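Local structure of tapirin (Caldicellulosiruptor hydrothermalis, 6N2C) at residues N511-K519 with V553-L563. The protein probably binds cellulose through its zinc-containing beta-helical C-terminal domain, consistent with a role in attaching this thermophilic bacterium to plant biomass. Numbering follows the deposited sequence. Where two conformers were deposited one is given.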
loop_
_atom_site.group_PDB
_atom_site.type_symbol
_atom_site.label_atom_id
_atom_site.label_comp_id
_atom_site.label_asym_id
_atom_site.label_seq_id
_atom_site.Cartn_x
_atom_site.Cartn_y
_atom_site.Cartn_z
ATOM N N ASN A 511 -0.758 34.186 0.652
ATOM C CA ASN A 511 -1.445 32.995 1.165
ATOM C C ASN A 511 -1.370 32.896 2.725
ATOM O O ASN A 511 -0.311 33.037 3.333
ATOM C CB ASN A 511 -0.832 31.718 0.552
ATOM C CG ASN A 511 -1.690 30.481 0.758
ATOM O OD1 ASN A 511 -2.598 30.245 -0.020
ATOM N ND2 ASN A 511 -1.316 29.634 1.665
ATOM N N VAL A 512 -2.527 32.667 3.339
ATOM C CA VAL A 512 -2.616 32.371 4.733
ATOM C C VAL A 512 -2.976 30.921 4.937
ATOM O O VAL A 512 -3.662 30.291 4.112
ATOM C CB VAL A 512 -3.640 33.250 5.441
ATOM C CG1 VAL A 512 -3.270 34.727 5.206
ATOM C CG2 VAL A 512 -5.069 33.008 5.001
ATOM N N GLN A 513 -2.594 30.440 6.077
ATOM C CA GLN A 513 -2.875 29.076 6.428
ATOM C C GLN A 513 -4.305 28.900 6.780
ATOM O O GLN A 513 -4.935 29.784 7.301
ATOM C CB GLN A 513 -1.959 28.589 7.523
ATOM C CG GLN A 513 -0.426 28.776 7.319
ATOM C CD GLN A 513 0.451 28.604 8.516
ATOM O OE1 GLN A 513 -0.053 28.508 9.657
ATOM N NE2 GLN A 513 1.789 28.640 8.316
ATOM N N ILE A 514 -4.798 27.667 6.539
ATOM C CA ILE A 514 -6.207 27.353 6.709
ATOM C C ILE A 514 -6.307 26.082 7.522
ATOM O O ILE A 514 -5.745 25.074 7.133
ATOM C CB ILE A 514 -6.920 27.195 5.353
ATOM C CG1 ILE A 514 -6.923 28.487 4.510
ATOM C CG2 ILE A 514 -8.337 26.694 5.531
ATOM C CD1 ILE A 514 -7.742 29.538 5.116
ATOM N N PHE A 515 -7.074 26.128 8.616
ATOM C CA PHE A 515 -7.267 24.947 9.456
ATOM C C PHE A 515 -8.770 24.732 9.643
ATOM O O PHE A 515 -9.450 25.579 10.245
ATOM C CB PHE A 515 -6.559 25.159 10.815
ATOM C CG PHE A 515 -5.126 25.396 10.668
ATOM C CD1 PHE A 515 -4.218 24.372 10.544
ATOM C CD2 PHE A 515 -4.644 26.731 10.569
ATOM C CE1 PHE A 515 -2.859 24.609 10.383
ATOM C CE2 PHE A 515 -3.322 26.944 10.370
ATOM C CZ PHE A 515 -2.437 25.930 10.321
ATOM N N VAL A 516 -9.261 23.605 9.139
ATOM C CA VAL A 516 -10.686 23.241 9.201
ATOM C C VAL A 516 -10.898 21.939 9.913
ATOM O O VAL A 516 -10.294 20.918 9.565
ATOM C CB VAL A 516 -11.314 23.239 7.801
ATOM C CG1 VAL A 516 -12.796 22.938 7.919
ATOM C CG2 VAL A 516 -11.141 24.540 7.117
ATOM N N ILE A 517 -11.744 21.943 10.960
ATOM C CA ILE A 517 -12.099 20.756 11.675
ATOM C C ILE A 517 -13.622 20.728 11.757
ATOM O O ILE A 517 -14.183 21.635 12.427
ATOM C CB ILE A 517 -11.508 20.700 13.069
ATOM C CG1 ILE A 517 -9.954 20.802 13.037
ATOM C CG2 ILE A 517 -11.903 19.351 13.728
ATOM C CD1 ILE A 517 -9.471 22.251 13.114
ATOM N N THR A 518 -14.274 19.743 11.150
ATOM C CA THR A 518 -15.745 19.905 10.969
ATOM C C THR A 518 -16.497 18.627 11.009
ATOM O O THR A 518 -15.939 17.556 10.731
ATOM C CB THR A 518 -16.067 20.588 9.666
ATOM O OG1 THR A 518 -17.513 20.743 9.544
ATOM C CG2 THR A 518 -15.584 19.842 8.446
ATOM N N LYS A 519 -17.710 18.679 11.603
ATOM C CA LYS A 519 -18.602 17.519 11.575
ATOM C C LYS A 519 -19.247 17.306 10.224
ATOM O O LYS A 519 -19.801 16.242 9.962
ATOM C CB LYS A 519 -19.725 17.692 12.563
ATOM C CG LYS A 519 -19.349 17.591 13.977
ATOM C CD LYS A 519 -20.508 17.077 14.932
ATOM C CE LYS A 519 -21.602 18.089 15.083
ATOM N NZ LYS A 519 -22.421 17.876 16.343
ATOM N N VAL A 553 0.717 21.902 7.579
ATOM C CA VAL A 553 1.347 22.696 8.585
ATOM C C VAL A 553 0.644 22.335 9.913
ATOM O O VAL A 553 -0.580 22.304 9.954
ATOM C CB VAL A 553 1.140 24.197 8.310
ATOM C CG1 VAL A 553 1.537 25.135 9.509
ATOM C CG2 VAL A 553 1.844 24.606 7.038
ATOM N N ARG A 554 1.425 22.103 10.966
ATOM C CA ARG A 554 0.836 21.912 12.315
ATOM C C ARG A 554 -0.188 22.978 12.691
ATOM O O ARG A 554 0.022 24.200 12.493
ATOM C CB ARG A 554 1.967 21.766 13.332
ATOM C CG ARG A 554 1.548 21.359 14.726
ATOM C CD ARG A 554 2.808 21.071 15.580
ATOM N NE ARG A 554 2.445 20.499 16.872
ATOM C CZ ARG A 554 2.183 21.165 18.001
ATOM N NH1 ARG A 554 2.259 22.513 18.133
ATOM N NH2 ARG A 554 1.839 20.435 19.054
ATOM N N MET A 555 -1.311 22.544 13.264
ATOM C CA MET A 555 -2.275 23.480 13.747
ATOM C C MET A 555 -1.651 24.484 14.751
ATOM O O MET A 555 -0.813 24.047 15.589
ATOM C CB MET A 555 -3.459 22.734 14.460
ATOM C CG MET A 555 -4.425 22.050 13.456
ATOM S SD MET A 555 -5.838 21.285 14.354
ATOM C CE MET A 555 -5.152 19.879 15.007
ATOM N N PRO A 556 -2.181 25.699 14.764
ATOM C CA PRO A 556 -1.620 26.668 15.720
ATOM C C PRO A 556 -1.946 26.151 17.170
ATOM O O PRO A 556 -3.012 25.539 17.434
ATOM C CB PRO A 556 -2.373 27.929 15.414
ATOM C CG PRO A 556 -2.834 27.767 13.976
ATOM C CD PRO A 556 -3.122 26.334 13.838
ATOM N N GLN A 557 -1.041 26.473 18.082
ATOM C CA GLN A 557 -1.192 25.958 19.429
ATOM C C GLN A 557 -2.515 26.349 20.069
ATOM O O GLN A 557 -3.042 25.516 20.780
ATOM C CB GLN A 557 0.030 26.332 20.303
ATOM C CG GLN A 557 0.033 25.583 21.641
ATOM C CD GLN A 557 0.150 24.088 21.452
ATOM O OE1 GLN A 557 1.035 23.606 20.783
ATOM N NE2 GLN A 557 -0.697 23.365 22.106
ATOM N N PRO A 558 -3.030 27.555 19.861
ATOM C CA PRO A 558 -4.305 27.926 20.506
ATOM C C PRO A 558 -5.469 27.072 19.954
ATOM O O PRO A 558 -6.418 26.733 20.692
ATOM C CB PRO A 558 -4.536 29.357 20.120
ATOM C CG PRO A 558 -3.239 29.836 19.538
ATOM C CD PRO A 558 -2.352 28.729 19.253
ATOM N N LEU A 559 -5.299 26.621 18.721
ATOM C CA LEU A 559 -6.356 25.721 18.137
ATOM C C LEU A 559 -6.209 24.346 18.742
ATOM O O LEU A 559 -7.217 23.747 19.099
ATOM C CB LEU A 559 -6.312 25.750 16.597
ATOM C CG LEU A 559 -7.262 24.793 15.826
ATOM C CD1 LEU A 559 -8.681 25.312 16.129
ATOM C CD2 LEU A 559 -6.935 24.891 14.354
ATOM N N ILE A 560 -5.003 23.778 18.878
ATOM C CA ILE A 560 -4.789 22.520 19.481
ATOM C C ILE A 560 -5.314 22.541 20.946
ATOM O O ILE A 560 -6.041 21.654 21.425
ATOM C CB ILE A 560 -3.325 22.146 19.492
ATOM C CG1 ILE A 560 -2.801 21.905 18.050
ATOM C CG2 ILE A 560 -3.015 20.958 20.381
ATOM C CD1 ILE A 560 -1.361 21.726 17.947
ATOM N N ASP A 561 -4.961 23.612 21.662
ATOM C CA ASP A 561 -5.400 23.727 23.054
ATOM C C ASP A 561 -6.952 23.707 23.139
ATOM O O ASP A 561 -7.505 23.051 24.024
ATOM C CB ASP A 561 -4.934 25.041 23.673
ATOM C CG ASP A 561 -3.406 25.088 23.857
ATOM O OD1 ASP A 561 -2.681 24.093 23.736
ATOM O OD2 ASP A 561 -3.033 26.190 24.138
ATOM N N TYR A 562 -7.615 24.407 22.246
ATOM C CA TYR A 562 -9.068 24.382 22.187
ATOM C C TYR A 562 -9.614 22.991 21.920
ATOM O O TYR A 562 -10.506 22.454 22.685
ATOM C CB TYR A 562 -9.630 25.326 21.156
ATOM C CG TYR A 562 -11.117 25.329 21.029
ATOM C CD1 TYR A 562 -11.928 26.016 21.949
ATOM C CD2 TYR A 562 -11.768 24.530 20.085
ATOM C CE1 TYR A 562 -13.305 25.983 21.834
ATOM C CE2 TYR A 562 -13.142 24.426 20.010
ATOM C CZ TYR A 562 -13.913 25.200 20.840
ATOM O OH TYR A 562 -15.244 25.119 20.776
ATOM N N LEU A 563 -9.068 22.339 20.912
ATOM C CA LEU A 563 -9.538 21.010 20.601
ATOM C C LEU A 563 -9.327 20.009 21.736
ATOM O O LEU A 563 -10.185 19.125 21.970
ATOM C CB LEU A 563 -8.884 20.435 19.365
ATOM C CG LEU A 563 -9.181 21.233 18.087
ATOM C CD1 LEU A 563 -8.293 20.777 16.910
ATOM C CD2 LEU A 563 -10.620 21.209 17.637
#
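F515 and P556 meet in a CH-pi contact: CD of P556 lies 3.5 Å from the centroid of the F515 ring, only 11° off its normal. A flat ring suits this place because its broad face takes the polarised CD of proline, while its edge meets the polar backbone. At that edge, near the ring plane, CE1 stands 3.3 Å from V553 O. With CG anti to the carbonyl carbon (chi1 -59°), the ring is carried from the strand toward residues 553-556.

Apolar packing extends the contact. The unbranched, flexible chain of M555 lets CG meet F515 CD1 at 3.7 Å while SD reaches I517 CD1 at 4.0 Å. Beta-branched I517 suits a strand and still extends CD1 to L559, whose CD2 meets it tip to tip and also lies 3.6 Å from F515 CB.

Nearer the zinc site, a methyl rests against an amide: compact V553 places CG1 3.7 Å from NE2 of Q513, whose extended chain brings the amide there.

Strand 513-518, in the end region of the beta-helix, lies between strands 483-488 and 534-537. P556 occupies the N-cap position of helix 557-565; the axis of its segment 557-563 runs nearly parallel to strand 513-518 (8°), and V553 also touches D532, a zinc ligand on strand 530-532.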